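Local atomic coordinates of foldase protein PrsA (Bacillus subtilis, PDB entry 4WO7), a protein that assists the post-translocational folding of secreted proteins outside the cell membrane and has peptidyl-prolyl cis-trans isomerase activity that is not essential for this role in vivo. Residues A[43-48]-A[243-248]; A[99-104]-A[238-243]; A[131-136]-A[191-196]. All coordinates share one frame; numbering follows the deposited sequence.

Contact 1 of 3, residues A[43-48]-A[243-248]; sequences EKVLDK and KKADIE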
ATOM      1  N   GLU A  43      -4.270   5.387 -23.228  1.00 74.16           N
ATOM      2  CA  GLU A  43      -4.103   4.249 -24.125  1.00 96.33           C
ATOM      3  C   GLU A  43      -4.641   4.552 -25.518  1.00 78.90           C
ATOM      4  O   GLU A  43      -4.195   3.954 -26.492  1.00 77.00           O
ATOM      5  CB  GLU A  43      -4.756   2.990 -23.551  1.00126.61           C
ATOM      6  CG  GLU A  43      -6.271   2.925 -23.617  1.00145.74           C
ATOM      7  CD  GLU A  43      -6.823   1.747 -22.821  1.00189.16           C
ATOM      8  OE1 GLU A  43      -6.040   1.090 -22.101  1.00158.76           O
ATOM      9  OE2 GLU A  43      -8.039   1.475 -22.916  1.00157.88           O
ATOM     10  N   LYS A  44      -5.587   5.480 -25.617  1.00 70.24           N
ATOM     11  CA  LYS A  44      -6.062   5.919 -26.928  1.00 70.65           C
ATOM     12  C   LYS A  44      -5.040   6.796 -27.624  1.00 71.33           C
ATOM     13  O   LYS A  44      -4.704   6.576 -28.788  1.00 83.52           O
ATOM     14  CB  LYS A  44      -7.363   6.704 -26.821  1.00 73.62           C
ATOM     15  CG  LYS A  44      -8.614   5.876 -26.810  1.00 75.93           C
ATOM     16  CD  LYS A  44      -9.814   6.778 -27.019  1.00 83.20           C
ATOM     17  CE  LYS A  44     -11.073   5.971 -27.203  1.00 89.98           C
ATOM     18  NZ  LYS A  44     -11.428   5.246 -25.958  1.00 88.15           N
ATOM     19  N   VAL A  45      -4.553   7.798 -26.903  1.00 69.56           N
ATOM     20  CA  VAL A  45      -3.624   8.753 -27.478  1.00 73.19           C
ATOM     21  C   VAL A  45      -2.331   8.041 -27.837  1.00 73.00           C
ATOM     22  O   VAL A  45      -1.832   8.185 -28.953  1.00 74.45           O
ATOM     23  CB  VAL A  45      -3.374   9.944 -26.523  1.00 61.79           C
ATOM     24  CG1 VAL A  45      -2.169  10.776 -26.954  1.00 61.04           C
ATOM     25  CG2 VAL A  45      -4.628  10.811 -26.448  1.00 64.73           C
ATOM     26  N   LEU A  46      -1.795   7.262 -26.904  1.00 72.04           N
ATOM     27  CA  LEU A  46      -0.537   6.561 -27.153  1.00 67.92           C
ATOM     28  C   LEU A  46      -0.649   5.489 -28.248  1.00 68.95           C
ATOM     29  O   LEU A  46       0.291   5.291 -29.015  1.00 68.78           O
ATOM     30  CB  LEU A  46      -0.009   5.927 -25.865  1.00 59.00           C
ATOM     31  CG  LEU A  46       0.354   6.937 -24.772  1.00 62.07           C
ATOM     32  CD1 LEU A  46       0.871   6.234 -23.531  1.00 63.87           C
ATOM     33  CD2 LEU A  46       1.356   7.970 -25.265  1.00 60.25           C
ATOM     34  N   ASP A  47      -1.785   4.802 -28.337  1.00 70.02           N
ATOM     35  CA  ASP A  47      -1.935   3.760 -29.354  1.00 81.50           C
ATOM     36  C   ASP A  47      -1.915   4.344 -30.751  1.00 84.76           C
ATOM     37  O   ASP A  47      -1.548   3.672 -31.716  1.00 95.16           O
ATOM     38  CB  ASP A  47      -3.240   2.987 -29.171  1.00 86.97           C
ATOM     39  CG  ASP A  47      -3.384   1.846 -30.165  1.00105.15           C
ATOM     40  OD1 ASP A  47      -2.368   1.188 -30.481  1.00108.77           O
ATOM     41  OD2 ASP A  47      -4.520   1.606 -30.630  1.00113.27           O
ATOM     42  N   LYS A  48      -2.306   5.604 -30.852  1.00 90.37           N
ATOM     43  CA  LYS A  48      -2.305   6.295 -32.130  1.00 97.56           C
ATOM     44  C   LYS A  48      -0.907   6.807 -32.479  1.00 97.01           C
ATOM     45  O   LYS A  48      -0.529   6.857 -33.652  1.00 88.61           O
ATOM     46  CB  LYS A  48      -3.332   7.426 -32.117  1.00101.37           C
ATOM     47  CG  LYS A  48      -3.462   8.140 -33.442  1.00106.16           C
ATOM     48  CD  LYS A  48      -4.626   9.100 -33.406  1.00109.76           C
ATOM     49  CE  LYS A  48      -4.849   9.746 -34.755  1.00113.27           C
ATOM     50  NZ  LYS A  48      -6.062  10.604 -34.745  1.00117.11           N
ATOM     51  N   LYS A 243      -0.523  16.572 -22.854  1.00 95.16           N
ATOM     52  CA  LYS A 243      -0.731  18.010 -23.045  1.00 97.98           C
ATOM     53  C   LYS A 243      -0.684  18.389 -24.521  1.00100.05           C
ATOM     54  O   LYS A 243      -1.469  19.224 -24.973  1.00103.43           O
ATOM     55  CB  LYS A 243       0.291  18.849 -22.273  1.00 98.50           C
ATOM     56  CG  LYS A 243      -0.007  19.014 -20.794  1.00100.18           C
ATOM     57  CD  LYS A 243       1.012  19.937 -20.151  1.00117.72           C
ATOM     58  CE  LYS A 243       0.646  20.267 -18.719  1.00126.11           C
ATOM     59  NZ  LYS A 243       1.640  21.202 -18.129  1.00131.76           N
ATOM     60  N   LYS A 244       0.235  17.784 -25.268  1.00101.08           N
ATOM     61  CA  LYS A 244       0.391  18.108 -26.682  1.00102.39           C
ATOM     62  C   LYS A 244      -0.819  17.634 -27.480  1.00102.55           C
ATOM     63  O   LYS A 244      -0.984  18.000 -28.644  1.00108.65           O
ATOM     64  CB  LYS A 244       1.658  17.471 -27.257  1.00107.43           C
ATOM     65  CG  LYS A 244       2.959  18.106 -26.793  1.00116.54           C
ATOM     66  CD  LYS A 244       4.134  17.656 -27.665  1.00107.96           C
ATOM     67  CE  LYS A 244       5.140  16.768 -26.930  1.00113.41           C
ATOM     68  NZ  LYS A 244       4.954  15.305 -27.142  1.00113.87           N
ATOM     69  N   ALA A 245      -1.662  16.825 -26.845  1.00100.99           N
ATOM     70  CA  ALA A 245      -2.898  16.350 -27.454  1.00 98.44           C
ATOM     71  C   ALA A 245      -4.008  17.245 -26.944  1.00108.01           C
ATOM     72  O   ALA A 245      -3.882  17.818 -25.860  1.00121.10           O
ATOM     73  CB  ALA A 245      -3.166  14.893 -27.086  1.00 94.81           C
ATOM     74  N   ASP A 246      -5.096  17.370 -27.697  1.00108.13           N
ATOM     75  CA  ASP A 246      -6.192  18.220 -27.246  1.00106.86           C
ATOM     76  C   ASP A 246      -7.245  17.352 -26.575  1.00 99.72           C
ATOM     77  O   ASP A 246      -8.155  16.822 -27.219  1.00100.82           O
ATOM     78  CB  ASP A 246      -6.807  19.035 -28.397  1.00115.55           C
ATOM     79  CG  ASP A 246      -7.026  18.222 -29.656  1.00121.42           C
ATOM     80  OD1 ASP A 246      -6.381  17.163 -29.797  1.00131.69           O
ATOM     81  OD2 ASP A 246      -7.842  18.647 -30.505  1.00118.26           O
ATOM     82  N   ILE A 247      -7.103  17.234 -25.257  1.00 91.15           N
ATOM     83  CA  ILE A 247      -8.057  16.520 -24.424  1.00 82.70           C
ATOM     84  C   ILE A 247      -9.051  17.502 -23.853  1.00 74.39           C
ATOM     85  O   ILE A 247      -8.672  18.515 -23.264  1.00 81.40           O
ATOM     86  CB  ILE A 247      -7.403  15.782 -23.246  1.00 77.96           C
ATOM     87  CG1 ILE A 247      -6.100  15.097 -23.669  1.00 80.54           C
ATOM     88  CG2 ILE A 247      -8.383  14.774 -22.668  1.00 67.18           C
ATOM     89  CD1 ILE A 247      -6.251  14.125 -24.816  1.00 84.64           C
ATOM     90  N   GLU A 248     -10.324  17.192 -24.043  1.00 84.55           N
ATOM     91  CA  GLU A 248     -11.408  18.008 -23.527  1.00 76.85           C
ATOM     92  C   GLU A 248     -12.397  17.137 -22.760  1.00 75.49           C
ATOM     93  O   GLU A 248     -13.134  16.349 -23.356  1.00 78.17           O
ATOM     94  CB  GLU A 248     -12.104  18.739 -24.670  1.00 81.88           C
ATOM     95  CG  GLU A 248     -13.176  19.702 -24.218  1.00 90.36           C
ATOM     96  CD  GLU A 248     -13.786  20.470 -25.373  1.00100.80           C
ATOM     97  OE1 GLU A 248     -13.361  20.246 -26.528  1.00105.20           O
ATOM     98  OE2 GLU A 248     -14.686  21.300 -25.124  1.00102.38           O
TER
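Val45, on the long helix 21-49, meets Ala245 and Ile247 where the chain leaves helix 231-244, a helix-to-loop packing in the helical part of PrsA that lies at the dimer interface. The contact is wholly apolar and small. Val45 points at the departing chain and divides its two methyls between the partners: CG1 approaches the CB of Ala245 at 4.2 Å, and CG2 reaches the CD1 of Ile247 at 4.0 Å. The division follows from the rotamer, which sets CG1 of Val45 anti to its backbone N (chi1 166°) and CG2 anti to the carbonyl carbon, turning the fork across the pair. Ala245 faces the valine with only a methyl, suiting a place where CA of Ala245 is 7.6 Å from CA of Val45. Ile247 has the length that alanine lacks: its CA-CB bond runs across the line to the helix, but CD1, at the end of the longer branch, bends back to the valine. A branched, purely apolar Val45 suits this buried position. The second subunit borders the same patch, its Thr14 packing on both Val45 and Ile247, and around this apolar centre the interface turns polar, with a salt bridge from Lys44 to Glu23 of the second subunit. Glu248 pairs in an antiparallel ladder with a strand of that subunit, so the loop that packs on Val45 runs on into a sheet shared by the two subunits, an arrangement characteristic of dimers joined by strand addition.

Contact 2 of 3, residues A[99-104]-A[238-243]; sequences KDNIKV and VQKVMK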
ATOM      1  N   LYS A  99      10.319   6.231 -23.141  1.00 81.19           N
ATOM      2  CA  LYS A  99      11.597   6.144 -23.838  1.00 80.62           C
ATOM      3  C   LYS A  99      11.802   7.344 -24.761  1.00 92.20           C
ATOM      4  O   LYS A  99      12.902   7.887 -24.844  1.00 92.05           O
ATOM      5  CB  LYS A  99      11.699   4.831 -24.611  1.00 81.45           C
ATOM      6  CG  LYS A  99      12.132   3.657 -23.744  1.00 88.35           C
ATOM      7  CD  LYS A  99      11.901   2.322 -24.431  1.00 96.67           C
ATOM      8  CE  LYS A  99      12.271   1.167 -23.512  1.00106.29           C
ATOM      9  NZ  LYS A  99      12.024  -0.149 -24.153  1.00114.61           N
ATOM     10  N   ASP A 100      10.750   7.758 -25.461  1.00 86.90           N
ATOM     11  CA  ASP A 100      10.867   8.891 -26.379  1.00 98.51           C
ATOM     12  C   ASP A 100      10.974  10.232 -25.646  1.00100.53           C
ATOM     13  O   ASP A 100      11.549  11.184 -26.177  1.00104.83           O
ATOM     14  CB  ASP A 100       9.690   8.927 -27.357  1.00105.73           C
ATOM     15  CG  ASP A 100       9.845   7.927 -28.488  1.00123.84           C
ATOM     16  OD1 ASP A 100      10.095   6.736 -28.202  1.00131.13           O
ATOM     17  OD2 ASP A 100       9.726   8.338 -29.665  1.00132.11           O
ATOM     18  N   ASN A 101      10.424  10.304 -24.436  1.00102.32           N
ATOM     19  CA  ASN A 101      10.298  11.579 -23.729  1.00107.62           C
ATOM     20  C   ASN A 101      11.269  11.731 -22.555  1.00107.72           C
ATOM     21  O   ASN A 101      11.571  12.850 -22.142  1.00117.22           O
ATOM     22  CB  ASN A 101       8.862  11.741 -23.229  1.00109.33           C
ATOM     23  CG  ASN A 101       7.888  12.040 -24.349  1.00114.30           C
ATOM     24  OD1 ASN A 101       7.545  13.194 -24.600  1.00118.53           O
ATOM     25  ND2 ASN A 101       7.471  10.999 -25.056  1.00120.88           N
ATOM     26  N   ILE A 102      11.743  10.615 -22.002  1.00100.69           N
ATOM     27  CA  ILE A 102      12.764  10.667 -20.949  1.00104.20           C
ATOM     28  C   ILE A 102      14.143  10.878 -21.548  1.00125.11           C
ATOM     29  O   ILE A 102      14.516  10.210 -22.514  1.00120.22           O
ATOM     30  CB  ILE A 102      12.806   9.388 -20.090  1.00 99.96           C
ATOM     31  CG1 ILE A 102      11.521   9.249 -19.280  1.00100.59           C
ATOM     32  CG2 ILE A 102      14.040   9.397 -19.150  1.00 86.76           C
ATOM     33  CD1 ILE A 102      11.398   7.926 -18.558  1.00100.02           C
ATOM     34  N   LYS A 103      14.888  11.819 -20.980  1.00148.06           N
ATOM     35  CA  LYS A 103      16.273  12.056 -21.373  1.00154.86           C
ATOM     36  C   LYS A 103      17.193  12.002 -20.151  1.00137.37           C
ATOM     37  O   LYS A 103      16.976  12.736 -19.185  1.00135.39           O
ATOM     38  CB  LYS A 103      16.379  13.393 -22.098  1.00169.68           C
ATOM     39  CG  LYS A 103      15.517  13.414 -23.346  1.00210.53           C
ATOM     40  CD  LYS A 103      15.577  14.743 -24.056  1.00190.46           C
ATOM     41  CE  LYS A 103      14.693  14.739 -25.293  1.00190.37           C
ATOM     42  NZ  LYS A 103      14.779  16.016 -26.047  1.00196.15           N
ATOM     43  N   VAL A 104      18.210  11.140 -20.181  1.00125.84           N
ATOM     44  CA  VAL A 104      19.196  11.117 -19.099  1.00115.60           C
ATOM     45  C   VAL A 104      20.370  12.006 -19.495  1.00111.28           C
ATOM     46  O   VAL A 104      20.907  11.903 -20.601  1.00113.02           O
ATOM     47  CB  VAL A 104      19.730   9.690 -18.747  1.00105.35           C
ATOM     48  CG1 VAL A 104      18.612   8.670 -18.798  1.00100.14           C
ATOM     49  CG2 VAL A 104      20.841   9.222 -19.676  1.00110.86           C
ATOM     50  N   VAL A 238       4.570  10.537 -19.841  1.00 75.05           N
ATOM     51  CA  VAL A 238       3.314  10.340 -20.559  1.00 75.07           C
ATOM     52  C   VAL A 238       2.494  11.628 -20.560  1.00 84.44           C
ATOM     53  O   VAL A 238       1.841  11.955 -21.548  1.00 85.11           O
ATOM     54  CB  VAL A 238       2.491   9.188 -19.939  1.00 68.75           C
ATOM     55  CG1 VAL A 238       1.092   9.108 -20.561  1.00 71.57           C
ATOM     56  CG2 VAL A 238       3.208   7.868 -20.149  1.00 66.19           C
ATOM     57  N   GLN A 239       2.544  12.361 -19.451  1.00 92.64           N
ATOM     58  CA  GLN A 239       1.741  13.570 -19.304  1.00 98.16           C
ATOM     59  C   GLN A 239       2.178  14.664 -20.277  1.00 95.03           C
ATOM     60  O   GLN A 239       1.381  15.525 -20.656  1.00 94.50           O
ATOM     61  CB  GLN A 239       1.817  14.082 -17.862  1.00107.59           C
ATOM     62  CG  GLN A 239       0.697  15.021 -17.465  1.00137.82           C
ATOM     63  CD  GLN A 239      -0.678  14.405 -17.621  1.00120.14           C
ATOM     64  OE1 GLN A 239      -0.819  13.185 -17.721  1.00119.54           O
ATOM     65  NE2 GLN A 239      -1.704  15.249 -17.641  1.00121.23           N
ATOM     66  N   LYS A 240       3.446  14.643 -20.673  1.00 92.60           N
ATOM     67  CA  LYS A 240       3.918  15.567 -21.699  1.00 90.77           C
ATOM     68  C   LYS A 240       3.235  15.305 -23.030  1.00 86.64           C
ATOM     69  O   LYS A 240       2.933  16.231 -23.785  1.00 88.34           O
ATOM     70  CB  LYS A 240       5.420  15.453 -21.892  1.00 91.47           C
ATOM     71  CG  LYS A 240       6.243  16.022 -20.782  1.00 93.46           C
ATOM     72  CD  LYS A 240       7.688  15.970 -21.196  1.00 96.06           C
ATOM     73  CE  LYS A 240       8.611  16.558 -20.168  1.00101.76           C
ATOM     74  NZ  LYS A 240       9.993  16.462 -20.689  1.00105.82           N
ATOM     75  N   VAL A 241       3.004  14.030 -23.315  1.00 81.19           N
ATOM     76  CA  VAL A 241       2.371  13.641 -24.561  1.00 83.34           C
ATOM     77  C   VAL A 241       0.915  14.064 -24.505  1.00 86.44           C
ATOM     78  O   VAL A 241       0.353  14.515 -25.503  1.00 89.23           O
ATOM     79  CB  VAL A 241       2.462  12.120 -24.809  1.00 80.20           C
ATOM     80  CG1 VAL A 241       1.836  11.762 -26.144  1.00 77.36           C
ATOM     81  CG2 VAL A 241       3.905  11.651 -24.779  1.00 76.35           C
HETATM   82  N   MSE A 242       0.316  13.934 -23.324  1.00 86.67           N
HETATM   83  CA  MSE A 242      -1.102  14.209 -23.149  1.00 85.78           C
HETATM   84  C   MSE A 242      -1.427  15.698 -23.291  1.00 90.44           C
HETATM   85  O   MSE A 242      -2.492  16.051 -23.796  1.00 87.68           O
HETATM   86  CB  MSE A 242      -1.575  13.696 -21.786  1.00 86.13           C
HETATM   87  CG  MSE A 242      -1.536  12.174 -21.630  1.00 85.02           C
HETATM   88 SE   MSE A 242      -2.459  11.211 -23.061  1.00 89.00          SE
HETATM   89  CE  MSE A 242      -4.051  12.322 -23.137  1.00188.34           C
ATOM     90  N   LYS A 243      -0.523  16.572 -22.854  1.00 95.16           N
ATOM     91  CA  LYS A 243      -0.731  18.010 -23.045  1.00 97.98           C
ATOM     92  C   LYS A 243      -0.684  18.389 -24.521  1.00100.05           C
ATOM     93  O   LYS A 243      -1.469  19.224 -24.973  1.00103.43           O
ATOM     94  CB  LYS A 243       0.291  18.849 -22.273  1.00 98.50           C
ATOM     95  CG  LYS A 243      -0.007  19.014 -20.794  1.00100.18           C
ATOM     96  CD  LYS A 243       1.012  19.937 -20.151  1.00117.72           C
ATOM     97  CE  LYS A 243       0.646  20.267 -18.719  1.00126.11           C
ATOM     98  NZ  LYS A 243       1.640  21.202 -18.129  1.00131.76           N
TER
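Asn101 closes helix 81-101 against the side of helix 231-244, so the contact is a helix terminus packed on a helix flank within the helical part of PrsA. Van der Waals contact comes first. The carboxamide of Asn101 crosses the side chain of Val241 at about a right angle, and the single methyl CG2 of Val241 meets both arms of the amide: ND2 of Asn101 lies 3.6 Å from it and OD1 of Asn101 4.0 Å. Because CG2 of Val241 is anti to its carbonyl carbon while CG1 is anti to the backbone N (chi1 -178°), one branch serves this contact; CG1 packs on Leu46 of helix 21-49. A beta-branched valine thus supplies two methyls to two different neighbours from one buried position.

Lys240 adds a looser touch through the base of its chain rather than its charge. Its side chain and that of Asn101 run alongside one another, heading opposite ways, and the extended lysine carries NZ onward beyond the amide. A lysine suits this exposed edge, since its methylenes can pack while the ammonium stays on the outer side.

Polar bonding at Asn101 is directed back into its own helix. ND2 donates a hydrogen bond to the carbonyl O of Ala97, one turn earlier, a bond that would hold the amide in this rotation. Asparagine fits a position where the chain is about to leave the helix, as Ile102 is the first residue to abandon helical angles. On the lysine side, OD1 of Asn101 stops 4.1 Å from CB of Lys240.

Contact 3 of 3, residues A[131-136]-A[191-196]; sequences KTAEEV and SDPVKT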
ATOM      1  N   LYS A 131      24.627 -30.996  -1.835  1.00141.11           N
ATOM      2  CA  LYS A 131      24.778 -31.975  -2.901  1.00137.50           C
ATOM      3  C   LYS A 131      24.064 -31.461  -4.151  1.00126.12           C
ATOM      4  O   LYS A 131      24.478 -31.742  -5.278  1.00119.57           O
ATOM      5  CB  LYS A 131      24.244 -33.337  -2.459  1.00144.20           C
ATOM      6  CG  LYS A 131      24.792 -33.765  -1.098  1.00157.24           C
ATOM      7  CD  LYS A 131      26.320 -33.798  -1.021  1.00155.51           C
ATOM      8  CE  LYS A 131      26.975 -34.865  -1.876  1.00157.64           C
ATOM      9  NZ  LYS A 131      28.458 -34.826  -1.687  1.00160.59           N
ATOM     10  N   THR A 132      22.984 -30.710  -3.938  1.00121.22           N
ATOM     11  CA  THR A 132      22.277 -30.049  -5.033  1.00115.83           C
ATOM     12  C   THR A 132      23.183 -29.008  -5.662  1.00113.97           C
ATOM     13  O   THR A 132      23.177 -28.814  -6.873  1.00114.57           O
ATOM     14  CB  THR A 132      20.978 -29.343  -4.561  1.00110.80           C
ATOM     15  OG1 THR A 132      20.160 -30.266  -3.834  1.00118.87           O
ATOM     16  CG2 THR A 132      20.180 -28.790  -5.752  1.00105.75           C
ATOM     17  N   ALA A 133      23.974 -28.347  -4.828  1.00115.89           N
ATOM     18  CA  ALA A 133      24.897 -27.334  -5.309  1.00113.62           C
ATOM     19  C   ALA A 133      26.031 -27.979  -6.105  1.00112.03           C
ATOM     20  O   ALA A 133      26.465 -27.443  -7.125  1.00109.94           O
ATOM     21  CB  ALA A 133      25.441 -26.529  -4.143  1.00116.35           C
ATOM     22  N   GLU A 134      26.499 -29.137  -5.644  1.00120.77           N
ATOM     23  CA  GLU A 134      27.591 -29.836  -6.313  1.00119.31           C
ATOM     24  C   GLU A 134      27.095 -30.460  -7.614  1.00115.38           C
ATOM     25  O   GLU A 134      27.871 -30.670  -8.546  1.00116.72           O
ATOM     26  CB  GLU A 134      28.194 -30.906  -5.402  1.00125.90           C
ATOM     27  CG  GLU A 134      28.956 -30.325  -4.219  1.00130.77           C
ATOM     28  CD  GLU A 134      29.455 -31.379  -3.248  1.00140.33           C
ATOM     29  OE1 GLU A 134      30.679 -31.396  -2.985  1.00138.58           O
ATOM     30  OE2 GLU A 134      28.627 -32.155  -2.722  1.00147.26           O
ATOM     31  N   GLU A 135      25.798 -30.750  -7.669  1.00110.02           N
ATOM     32  CA  GLU A 135      25.163 -31.198  -8.904  1.00105.51           C
ATOM     33  C   GLU A 135      25.237 -30.090  -9.942  1.00100.40           C
ATOM     34  O   GLU A 135      25.577 -30.321 -11.102  1.00 98.60           O
ATOM     35  CB  GLU A 135      23.701 -31.571  -8.648  1.00111.68           C
ATOM     36  CG  GLU A 135      22.930 -31.998  -9.893  1.00120.84           C
ATOM     37  CD  GLU A 135      21.490 -32.378  -9.586  1.00130.61           C
ATOM     38  OE1 GLU A 135      21.008 -32.040  -8.483  1.00137.71           O
ATOM     39  OE2 GLU A 135      20.840 -33.011 -10.447  1.00129.79           O
ATOM     40  N   VAL A 136      24.928 -28.879  -9.493  1.00 97.40           N
ATOM     41  CA  VAL A 136      24.958 -27.698 -10.341  1.00 94.15           C
ATOM     42  C   VAL A 136      26.392 -27.296 -10.654  1.00 99.90           C
ATOM     43  O   VAL A 136      26.687 -26.838 -11.757  1.00101.70           O
ATOM     44  CB  VAL A 136      24.217 -26.521  -9.675  1.00 90.41           C
ATOM     45  CG1 VAL A 136      24.369 -25.235 -10.480  1.00 91.38           C
ATOM     46  CG2 VAL A 136      22.755 -26.870  -9.473  1.00 87.50           C
ATOM     47  N   SER A 191      32.214 -19.216  -7.774  1.00105.34           N
ATOM     48  CA  SER A 191      32.610 -19.694  -6.459  1.00100.70           C
ATOM     49  C   SER A 191      32.281 -21.160  -6.267  1.00 95.80           C
ATOM     50  O   SER A 191      31.681 -21.793  -7.134  1.00 94.83           O
ATOM     51  CB  SER A 191      31.901 -18.892  -5.369  1.00101.04           C
ATOM     52  OG  SER A 191      30.509 -19.163  -5.389  1.00 95.26           O
ATOM     53  N   ASP A 192      32.690 -21.688  -5.119  1.00105.07           N
ATOM     54  CA  ASP A 192      32.278 -23.012  -4.684  1.00105.91           C
ATOM     55  C   ASP A 192      31.061 -22.791  -3.795  1.00106.97           C
ATOM     56  O   ASP A 192      30.797 -21.654  -3.403  1.00101.55           O
ATOM     57  CB  ASP A 192      33.405 -23.728  -3.937  1.00113.36           C
ATOM     58  CG  ASP A 192      34.568 -24.090  -4.845  1.00123.67           C
ATOM     59  OD1 ASP A 192      34.324 -24.445  -6.018  1.00124.06           O
ATOM     60  OD2 ASP A 192      35.728 -24.022  -4.384  1.00129.37           O
ATOM     61  N   PRO A 193      30.305 -23.858  -3.487  1.00110.51           N
ATOM     62  CA  PRO A 193      29.073 -23.679  -2.705  1.00111.09           C
ATOM     63  C   PRO A 193      29.284 -22.859  -1.426  1.00115.38           C
ATOM     64  O   PRO A 193      30.169 -23.168  -0.626  1.00120.11           O
ATOM     65  CB  PRO A 193      28.661 -25.118  -2.381  1.00113.95           C
ATOM     66  CG  PRO A 193      29.196 -25.913  -3.523  1.00111.44           C
ATOM     67  CD  PRO A 193      30.491 -25.256  -3.914  1.00109.97           C
ATOM     68  N   VAL A 194      28.468 -21.821  -1.255  1.00111.52           N
ATOM     69  CA  VAL A 194      28.560 -20.925  -0.102  1.00109.14           C
ATOM     70  C   VAL A 194      27.337 -21.076   0.791  1.00107.68           C
ATOM     71  O   VAL A 194      26.236 -20.669   0.425  1.00101.37           O
ATOM     72  CB  VAL A 194      28.692 -19.441  -0.545  1.00133.25           C
ATOM     73  CG1 VAL A 194      28.633 -18.492   0.650  1.00138.23           C
ATOM     74  CG2 VAL A 194      29.965 -19.220  -1.347  1.00130.69           C
ATOM     75  N   LYS A 195      27.548 -21.653   1.971  1.00116.09           N
ATOM     76  CA  LYS A 195      26.479 -21.882   2.937  1.00119.87           C
ATOM     77  C   LYS A 195      26.031 -20.578   3.592  1.00119.08           C
ATOM     78  O   LYS A 195      26.858 -19.815   4.092  1.00122.09           O
ATOM     79  CB  LYS A 195      26.945 -22.878   4.007  1.00124.30           C
ATOM     80  CG  LYS A 195      25.989 -23.061   5.182  1.00134.31           C
ATOM     81  CD  LYS A 195      24.629 -23.562   4.723  1.00143.00           C
ATOM     82  CE  LYS A 195      23.676 -23.766   5.889  1.00155.16           C
ATOM     83  NZ  LYS A 195      22.302 -24.090   5.414  1.00158.20           N
ATOM     84  N   THR A 196      24.724 -20.327   3.588  1.00123.47           N
ATOM     85  CA  THR A 196      24.155 -19.178   4.294  1.00137.88           C
ATOM     86  C   THR A 196      22.799 -19.516   4.900  1.00147.78           C
ATOM     87  O   THR A 196      22.389 -20.679   4.927  1.00147.47           O
ATOM     88  CB  THR A 196      23.969 -17.948   3.382  1.00140.21           C
ATOM     89  OG1 THR A 196      22.928 -18.204   2.430  1.00141.13           O
ATOM     90  CG2 THR A 196      25.256 -17.594   2.662  1.00143.67           C
TER
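Ala133 of helix 130-142 rests against Pro193, beside the edge strand 194-195 of the four-stranded antiparallel sheet of the parvulin-type PPIase domain. This is helix-on-sheet-edge packing, close on one side and open on the other. In the close part, the methyl of Ala133 comes obliquely against the CB-CG bond of the pyrrolidine ring: CB of Ala133 is 3.9 Å from CG of Pro193, and CB of Pro193 is equally near. Both side chains point at each other, and alanine is small enough to let the CA atoms of Ala133 and Pro193 come to 6.1 Å. Proline offers a compact apolar ring next to the edge strand. Tyr200 of strand 200-207 touches both residues, and Val127 of strand 119-127 touches Ala133, so the pair continues the layer between helix and sheet. Behind the contact, the buried hydroxyl of Ser191 is satisfied by hydrogen bonds to O of Asp192 and N of Ile203.

The loose side begins at Glu134, whose aliphatic CG comes no nearer than 4.5 Å to CG of Pro193. Its chain is extended after the first bond (chi2 175°), taking the carboxylate out along the helix surface. There the side chain of Lys131, one turn earlier, curls forward along the helix to form an i to i+3 salt bridge; a charged pair of this kind suits an outer helix face. The ammonium of Lys131 meets Glu134 on the syn side of the carboxylate, with NZ 2.9 Å from OE2 and 20° out of the carboxylate plane.

How the contacts relate
From the N terminus, the chain first reaches residues 43-48 on helix 21-49, then 99-104 at the end of helix 81-101, and goes on to the parvulin sheet and its helices, where contact 3 closes the innermost loop, with 54 residues between 131-136 and 191-196. Returning to the helical part, it completes contact 2 at 238-243 and finally contact 1 at 243-248. The three loops are therefore concentric, with none crossing. Contacts 1 and 2 share Lys243 and helix 231-244, and they touch through Met242, which packs on Val45 and Ile247. Together they tie helices 21-49 and 81-101 to helix 231-244, whereas contact 3, with its centre 46 Å from that of contact 2, belongs to the PPIase domain alone.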